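Local coordinates for hypothetical 27.5 kDa protein in SPX19-GCR2 intergenic region (Saccharomyces cerevisiae, PDB 1JZT) that catalyses the epimerisation of the S and R forms of NAD(P)HX, a hydrated, damaged form of NAD(P)H, so that both epimers can be repaired, at residues D73-A78 and P88-P93; F226-K229 and E233-G236; E126-E131 and E158-V163. All coordinates share one frame; numbering follows the deposited sequence.

Interaction 1: residues D73-A78 and P88-P93; sequences DGLVCA and PVVFYP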
loop_
_atom_site.group_PDB
_atom_site.type_symbol
_atom_site.label_atom_id
_atom_site.label_comp_id
_atom_site.label_asym_id
_atom_site.label_seq_id
_atom_site.Cartn_x
_atom_site.Cartn_y
_atom_site.Cartn_z
ATOM N N ASP A 73 5.759 4.178 0.922
ATOM C CA ASP A 73 4.489 4.226 1.643
ATOM C C ASP A 73 4.429 3.030 2.593
ATOM O O ASP A 73 3.914 3.129 3.705
ATOM C CB ASP A 73 3.295 4.164 0.673
ATOM C CG ASP A 73 3.126 5.437 -0.155
ATOM O OD1 ASP A 73 3.778 6.455 0.141
ATOM O OD2 ASP A 73 2.326 5.416 -1.108
ATOM N N GLY A 74 4.965 1.899 2.146
ATOM C CA GLY A 74 4.969 0.708 2.977
ATOM C C GLY A 74 5.858 0.845 4.201
ATOM O O GLY A 74 5.519 0.343 5.279
ATOM N N LEU A 75 7.000 1.509 4.045
ATOM C CA LEU A 75 7.928 1.704 5.159
ATOM C C LEU A 75 7.258 2.532 6.259
ATOM O O LEU A 75 7.457 2.273 7.451
ATOM C CB LEU A 75 9.208 2.403 4.677
ATOM C CG LEU A 75 10.007 1.671 3.591
ATOM C CD1 LEU A 75 11.285 2.446 3.240
ATOM C CD2 LEU A 75 10.345 0.278 4.079
ATOM N N VAL A 76 6.471 3.526 5.852
ATOM C CA VAL A 76 5.742 4.377 6.795
ATOM C C VAL A 76 4.667 3.523 7.482
ATOM O O VAL A 76 4.520 3.542 8.703
ATOM C CB VAL A 76 5.047 5.549 6.066
ATOM C CG1 VAL A 76 4.083 6.264 7.012
ATOM C CG2 VAL A 76 6.089 6.528 5.548
ATOM N N CYS A 77 3.912 2.784 6.675
ATOM C CA CYS A 77 2.850 1.910 7.167
ATOM C C CYS A 77 3.348 0.981 8.269
ATOM O O CYS A 77 2.700 0.816 9.296
ATOM C CB CYS A 77 2.303 1.077 6.011
ATOM S SG CYS A 77 1.156 -0.232 6.507
ATOM N N ALA A 78 4.500 0.365 8.034
ATOM C CA ALA A 78 5.095 -0.552 8.987
ATOM C C ALA A 78 5.336 0.085 10.356
ATOM O O ALA A 78 5.125 -0.561 11.387
ATOM C CB ALA A 78 6.400 -1.106 8.424
ATOM N N PRO A 88 4.785 -5.917 12.846
ATOM C CA PRO A 88 5.209 -5.800 11.451
ATOM C C PRO A 88 6.630 -6.272 11.164
ATOM O O PRO A 88 7.533 -6.107 11.984
ATOM C CB PRO A 88 5.016 -4.312 11.164
ATOM C CG PRO A 88 5.363 -3.683 12.478
ATOM C CD PRO A 88 4.689 -4.591 13.486
ATOM N N VAL A 89 6.796 -6.883 9.993
ATOM C CA VAL A 89 8.083 -7.360 9.504
ATOM C C VAL A 89 8.173 -6.889 8.055
ATOM O O VAL A 89 7.290 -7.179 7.241
ATOM C CB VAL A 89 8.189 -8.905 9.534
ATOM C CG1 VAL A 89 9.472 -9.353 8.843
ATOM C CG2 VAL A 89 8.177 -9.402 10.967
ATOM N N VAL A 90 9.237 -6.160 7.739
ATOM C CA VAL A 90 9.428 -5.633 6.397
ATOM C C VAL A 90 10.452 -6.392 5.561
ATOM O O VAL A 90 11.544 -6.711 6.039
ATOM C CB VAL A 90 9.879 -4.151 6.441
ATOM C CG1 VAL A 90 10.199 -3.660 5.033
ATOM C CG2 VAL A 90 8.790 -3.290 7.070
ATOM N N PHE A 91 10.076 -6.670 4.313
ATOM C CA PHE A 91 10.942 -7.330 3.334
ATOM C C PHE A 91 11.218 -6.226 2.318
ATOM O O PHE A 91 10.311 -5.770 1.607
ATOM C CB PHE A 91 10.226 -8.520 2.682
ATOM C CG PHE A 91 11.038 -9.217 1.617
ATOM C CD1 PHE A 91 12.416 -9.357 1.747
ATOM C CD2 PHE A 91 10.416 -9.757 0.494
ATOM C CE1 PHE A 91 13.167 -10.027 0.774
ATOM C CE2 PHE A 91 11.155 -10.430 -0.489
ATOM C CZ PHE A 91 12.532 -10.563 -0.346
ATOM N N TYR A 92 12.470 -5.778 2.285
ATOM C CA TYR A 92 12.916 -4.684 1.416
ATOM C C TYR A 92 14.079 -5.192 0.564
ATOM O O TYR A 92 15.232 -4.873 0.835
ATOM C CB TYR A 92 13.382 -3.522 2.309
ATOM C CG TYR A 92 13.435 -2.154 1.663
ATOM C CD1 TYR A 92 12.810 -1.901 0.441
ATOM C CD2 TYR A 92 14.052 -1.085 2.319
ATOM C CE1 TYR A 92 12.796 -0.617 -0.108
ATOM C CE2 TYR A 92 14.036 0.201 1.784
ATOM C CZ TYR A 92 13.407 0.428 0.575
ATOM O OH TYR A 92 13.362 1.701 0.053
ATOM N N PRO A 93 13.782 -5.977 -0.487
ATOM C CA PRO A 93 14.780 -6.557 -1.395
ATOM C C PRO A 93 15.669 -5.591 -2.185
ATOM O O PRO A 93 16.896 -5.728 -2.171
ATOM C CB PRO A 93 13.933 -7.445 -2.302
ATOM C CG PRO A 93 12.643 -6.704 -2.371
ATOM C CD PRO A 93 12.419 -6.322 -0.929
#

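Interaction 2: residues F226-K229 and E233-G236; sequences FANK and EPFG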
loop_
_atom_site.group_PDB
_atom_site.type_symbol
_atom_site.label_atom_id
_atom_site.label_comp_id
_atom_site.label_asym_id
_atom_site.label_seq_id
_atom_site.Cartn_x
_atom_site.Cartn_y
_atom_site.Cartn_z
ATOM N N PHE A 226 -9.527 21.382 -6.678
ATOM C CA PHE A 226 -8.435 20.610 -7.264
ATOM C C PHE A 226 -8.963 19.283 -7.793
ATOM O O PHE A 226 -8.669 18.896 -8.925
ATOM C CB PHE A 226 -7.353 20.347 -6.215
ATOM C CG PHE A 226 -6.138 19.655 -6.756
ATOM C CD1 PHE A 226 -5.238 20.336 -7.569
ATOM C CD2 PHE A 226 -5.879 18.325 -6.436
ATOM C CE1 PHE A 226 -4.094 19.704 -8.055
ATOM C CE2 PHE A 226 -4.740 17.684 -6.915
ATOM C CZ PHE A 226 -3.840 18.376 -7.728
ATOM N N ALA A 227 -9.732 18.585 -6.960
ATOM C CA ALA A 227 -10.312 17.304 -7.348
ATOM C C ALA A 227 -11.192 17.488 -8.582
ATOM O O ALA A 227 -11.019 16.794 -9.581
ATOM C CB ALA A 227 -11.138 16.728 -6.197
ATOM N N ASN A 228 -12.130 18.428 -8.510
ATOM C CA ASN A 228 -13.027 18.692 -9.632
ATOM C C ASN A 228 -12.246 18.946 -10.920
ATOM O O ASN A 228 -12.653 18.508 -11.997
ATOM C CB ASN A 228 -13.935 19.890 -9.331
ATOM C CG ASN A 228 -14.950 19.596 -8.232
ATOM O OD1 ASN A 228 -15.096 18.453 -7.794
ATOM N ND2 ASN A 228 -15.661 20.625 -7.791
ATOM N N LYS A 229 -11.126 19.650 -10.803
ATOM C CA LYS A 229 -10.292 19.949 -11.958
ATOM C C LYS A 229 -9.824 18.664 -12.626
ATOM O O LYS A 229 -9.630 18.616 -13.842
ATOM C CB LYS A 229 -9.070 20.766 -11.540
ATOM C CG LYS A 229 -8.091 21.008 -12.676
ATOM C CD LYS A 229 -6.994 21.963 -12.271
ATOM C CE LYS A 229 -5.973 21.303 -11.374
ATOM N NZ LYS A 229 -4.900 22.270 -11.008
ATOM N N GLU A 233 -14.609 14.146 -7.237
ATOM C CA GLU A 233 -15.007 14.911 -6.066
ATOM C C GLU A 233 -14.221 14.405 -4.855
ATOM O O GLU A 233 -13.984 13.208 -4.722
ATOM C CB GLU A 233 -16.506 14.732 -5.814
ATOM C CG GLU A 233 -17.160 15.900 -5.099
ATOM C CD GLU A 233 -17.313 17.110 -5.995
ATOM O OE1 GLU A 233 -18.074 17.021 -6.983
ATOM O OE2 GLU A 233 -16.675 18.148 -5.714
ATOM N N PRO A 234 -13.803 15.310 -3.958
ATOM C CA PRO A 234 -13.048 14.884 -2.772
ATOM C C PRO A 234 -13.881 13.877 -1.975
ATOM O O PRO A 234 -15.087 14.051 -1.831
ATOM C CB PRO A 234 -12.822 16.195 -2.021
ATOM C CG PRO A 234 -14.031 17.008 -2.402
ATOM C CD PRO A 234 -14.138 16.743 -3.885
ATOM N N PHE A 235 -13.235 12.832 -1.468
ATOM C CA PHE A 235 -13.931 11.792 -0.716
ATOM C C PHE A 235 -14.410 12.202 0.673
ATOM O O PHE A 235 -13.736 12.942 1.391
ATOM C CB PHE A 235 -13.046 10.549 -0.637
ATOM C CG PHE A 235 -12.765 9.947 -1.974
ATOM C CD1 PHE A 235 -13.694 9.109 -2.580
ATOM C CD2 PHE A 235 -11.613 10.298 -2.677
ATOM C CE1 PHE A 235 -13.481 8.634 -3.872
ATOM C CE2 PHE A 235 -11.393 9.830 -3.965
ATOM C CZ PHE A 235 -12.330 8.997 -4.565
ATOM N N GLY A 236 -15.586 11.702 1.041
ATOM C CA GLY A 236 -16.172 12.032 2.326
ATOM C C GLY A 236 -15.644 11.264 3.523
ATOM O O GLY A 236 -16.384 10.514 4.170
#

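Interaction 3: residues E126-E131 and E158-V163; sequences EYLKPE and EELCKV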
loop_
_atom_site.group_PDB
_atom_site.type_symbol
_atom_site.label_atom_id
_atom_site.label_comp_id
_atom_site.label_asym_id
_atom_site.label_seq_id
_atom_site.Cartn_x
_atom_site.Cartn_y
_atom_site.Cartn_z
ATOM N N GLU A 126 9.581 -17.745 4.882
ATOM C CA GLU A 126 9.026 -18.280 6.118
ATOM C C GLU A 126 7.787 -17.493 6.540
ATOM O O GLU A 126 6.944 -17.994 7.288
ATOM C CB GLU A 126 10.073 -18.231 7.231
ATOM N N TYR A 127 7.667 -16.263 6.049
ATOM C CA TYR A 127 6.529 -15.419 6.393
ATOM C C TYR A 127 5.308 -15.627 5.508
ATOM O O TYR A 127 4.297 -14.939 5.667
ATOM C CB TYR A 127 6.947 -13.951 6.367
ATOM C CG TYR A 127 7.848 -13.588 7.521
ATOM C CD1 TYR A 127 7.324 -13.387 8.802
ATOM C CD2 TYR A 127 9.226 -13.494 7.348
ATOM C CE1 TYR A 127 8.155 -13.100 9.882
ATOM C CE2 TYR A 127 10.065 -13.212 8.417
ATOM C CZ TYR A 127 9.527 -13.017 9.678
ATOM O OH TYR A 127 10.363 -12.745 10.732
ATOM N N LEU A 128 5.400 -16.569 4.575
ATOM C CA LEU A 128 4.279 -16.866 3.694
ATOM C C LEU A 128 3.518 -18.085 4.207
ATOM O O LEU A 128 2.843 -18.781 3.446
ATOM C CB LEU A 128 4.763 -17.111 2.262
ATOM C CG LEU A 128 5.031 -15.853 1.429
ATOM C CD1 LEU A 128 6.113 -15.021 2.087
ATOM C CD2 LEU A 128 5.439 -16.242 0.018
ATOM N N LYS A 129 3.644 -18.337 5.506
ATOM C CA LYS A 129 2.963 -19.454 6.154
ATOM C C LYS A 129 1.841 -18.900 7.024
ATOM O O LYS A 129 2.047 -17.959 7.790
ATOM C CB LYS A 129 3.938 -20.249 7.021
ATOM C CG LYS A 129 5.068 -20.897 6.246
ATOM C CD LYS A 129 6.045 -21.598 7.175
ATOM C CE LYS A 129 7.223 -22.164 6.397
ATOM N NZ LYS A 129 8.275 -22.720 7.294
ATOM N N PRO A 130 0.640 -19.482 6.915
ATOM C CA PRO A 130 -0.548 -19.074 7.672
ATOM C C PRO A 130 -0.359 -18.893 9.178
ATOM O O PRO A 130 -0.813 -17.905 9.752
ATOM C CB PRO A 130 -1.554 -20.175 7.349
ATOM C CG PRO A 130 -1.175 -20.576 5.964
ATOM C CD PRO A 130 0.330 -20.617 6.026
ATOM N N GLU A 131 0.305 -19.848 9.819
ATOM C CA GLU A 131 0.505 -19.776 11.262
ATOM C C GLU A 131 1.487 -18.710 11.737
ATOM O O GLU A 131 1.636 -18.497 12.938
ATOM C CB GLU A 131 0.930 -21.147 11.808
ATOM C CG GLU A 131 1.945 -21.896 10.957
ATOM C CD GLU A 131 1.334 -22.478 9.685
ATOM O OE1 GLU A 131 0.362 -23.262 9.790
ATOM O OE2 GLU A 131 1.828 -22.153 8.582
ATOM N N GLU A 158 4.808 -14.257 -7.806
ATOM C CA GLU A 158 4.439 -15.650 -8.022
ATOM C C GLU A 158 4.229 -16.349 -6.684
ATOM O O GLU A 158 3.235 -17.052 -6.496
ATOM C CB GLU A 158 5.528 -16.369 -8.821
ATOM C CG GLU A 158 5.538 -16.011 -10.293
ATOM C CD GLU A 158 6.716 -16.624 -11.034
ATOM O OE1 GLU A 158 6.949 -17.847 -10.887
ATOM O OE2 GLU A 158 7.401 -15.882 -11.770
ATOM N N GLU A 159 5.165 -16.149 -5.757
ATOM C CA GLU A 159 5.078 -16.762 -4.432
ATOM C C GLU A 159 3.844 -16.264 -3.688
ATOM O O GLU A 159 3.166 -17.036 -3.012
ATOM C CB GLU A 159 6.328 -16.448 -3.601
ATOM C CG GLU A 159 7.645 -17.008 -4.141
ATOM C CD GLU A 159 7.661 -18.527 -4.242
ATOM O OE1 GLU A 159 6.971 -19.195 -3.443
ATOM O OE2 GLU A 159 8.382 -19.056 -5.117
ATOM N N LEU A 160 3.559 -14.971 -3.808
ATOM C CA LEU A 160 2.395 -14.382 -3.148
ATOM C C LEU A 160 1.093 -14.966 -3.692
ATOM O O LEU A 160 0.179 -15.278 -2.930
ATOM C CB LEU A 160 2.382 -12.856 -3.337
ATOM C CG LEU A 160 3.522 -12.092 -2.659
ATOM C CD1 LEU A 160 3.375 -10.587 -2.910
ATOM C CD2 LEU A 160 3.507 -12.388 -1.174
ATOM N N CYS A 161 1.008 -15.115 -5.011
ATOM C CA CYS A 161 -0.206 -15.655 -5.620
ATOM C C CYS A 161 -0.518 -17.076 -5.169
ATOM O O CYS A 161 -1.681 -17.474 -5.127
ATOM C CB CYS A 161 -0.104 -15.612 -7.147
ATOM S SG CYS A 161 -0.212 -13.948 -7.837
ATOM N N LYS A 162 0.516 -17.839 -4.832
ATOM C CA LYS A 162 0.323 -19.211 -4.387
ATOM C C LYS A 162 -0.377 -19.305 -3.031
ATOM O O LYS A 162 -1.070 -20.287 -2.757
ATOM C CB LYS A 162 1.671 -19.933 -4.326
ATOM C CG LYS A 162 2.377 -19.963 -5.675
ATOM C CD LYS A 162 3.804 -20.461 -5.581
ATOM C CE LYS A 162 3.868 -21.964 -5.489
ATOM N NZ LYS A 162 5.277 -22.441 -5.646
ATOM N N VAL A 163 -0.212 -18.290 -2.188
ATOM C CA VAL A 163 -0.833 -18.316 -0.863
ATOM C C VAL A 163 -1.859 -17.210 -0.620
ATOM O O VAL A 163 -2.363 -17.069 0.495
ATOM C CB VAL A 163 0.235 -18.220 0.253
ATOM C CG1 VAL A 163 1.285 -19.306 0.068
ATOM C CG2 VAL A 163 0.876 -16.845 0.238
#

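Interaction 1: residues D73-A78 and P88-P93
Leu75 and Ala78, one turn apart on the helix, meet the side chains of Pro88, Val90 and Tyr92, the alternate residues that the extended chain turns toward that helix. Leu75 divides its branches between two of them. CD1 lies 3.8 Å from Tyr92 CE2, while CD2 stands over one face of the same broad, flat ring, offset toward the rim, and reaches Val90 CG1 at 4.1 Å. Its CG is anti to the carbonyl carbon (chi1 -60°), an orientation that brings the fork of the side chain toward the strand, where it crosses both Val90 and Tyr92 at about a right angle. These segments belong to the beta-alpha-beta unit of strand 60-65, helix 69-83 and strand 88-91 in the Rossmann-like fold; the helix, which also carries Asp73, predicted to bind NADPHX, runs nearly antiparallel to the strand, at 159°. Ala78 suits the closer end of the interface: its single methyl allows CB to approach Val90 CG2 to 3.5 Å. Val90 serves both helix residues, one methyl each, its beta-branched side chain being well suited to a strand. The compact ring of Pro88 fits close against the helix backbone, its CG 3.3 Å from Ala78 O. Leu109 of helix 100-111 also touches Ala78.

Interaction 2: residues F226-K229 and E233-G236
Ala227 and Asn228, neighbours on helix 224-229, receive the chain as it doubles back beside them at Glu233 and Pro234. After the helix three residues turn the chain, and the loop that passes back alongside leads on toward strand 243-245, the edge strand that runs antiparallel to its neighbour in the Rossmann-like sheet. Phe226 faces elsewhere, its ring resting on Ile15 and Leu19 of helix 9-19 and meeting Phe230 edge-to-face, so one side of the helix packs on helix 9-19 while Ala227 and Asn228 face the loop. Ala227 points its methyl at the returning backbone. CB lies 3.8 Å from Pro234 CD and equally far from Pro234 N, a small apolar group against the proline ring, and Ala227 CA is 5.4 Å from Glu233 CA. A compact residue fits here because the loop passes so near; Ile222 and Phe232 also touch it. Asn228, at the solvent-exposed side of the contact, brings its amide beside the Glu233 carboxylate, with the two planes 85° apart. The Glu233 side chain starts away from the helix but is bent at chi2 (73°), which swings its end back toward Asn228. The main polar partner of that carboxylate is Arg224, at the start of the same helix, whose NH1 forms a salt bridge with Glu233 OE2.

Interaction 3: residues E126-E131 and E158-V163
Leu128 enters the contact from the loop before strand 133-139 and lies against three residues on one side of helix 153-163. Glu159 is the first of these. Its CB is 3.7 Å from Leu128 CD2, so the aliphatic base of the acid does the packing, and the two side chains cross at about a right angle. A glutamate suits this partly exposed place because its beta carbon can rest on the leucine while the carboxylate lies beyond the contact; its side chain also touches Trp124. Leu160, next in sequence, is buried and takes a lighter share: CD2 is 4.5 Å from the same methyl, Leu128 CD2, at the inner margin of the interface. Leu160 also lies about 5 Å, side chain to side chain, from Asp138, a predicted potassium ligand. A turn further on, Val163 points toward the loop. Its CG2 faces Leu128 CB at 4.4 Å, and its CG1 lies 3.8 Å from Leu128 O, so the two methyls address the base of the leucine and its carbonyl. The compact, branched valine gives a short apolar surface where the CA atoms of the two segments are nearest, 7.0 Å between Leu128 CA and Val163 CA. In the Rossmann-like fold the contact joins this loop to the helix that follows strand 133-139; strand 60-65 adjoins both, its Phe62 touching Leu128 and its Ile64 touching Leu160.

How the interactions relate
Interaction 1 is core: all its touching residues are buried, its side-chain contacts are apolar and no hydrogen bond crosses it, as befits a helix packed on a central sheet. Interaction 3, also without a hydrogen bond between its segments, is only partly buried and ties a loop to a helix. The two share surroundings, for strand 60-65 adjoins both, and they touch directly, Val89 CG1 lying 3.8 Å from Tyr127 CZ; their centres are about 17 Å apart. Interaction 2 stands apart, on the opposite side of the chain's centre from both, about 29 Å from interaction 1 and 38 Å from interaction 3 between centres. There a small apolar patch gives way to polar side chains at the surface.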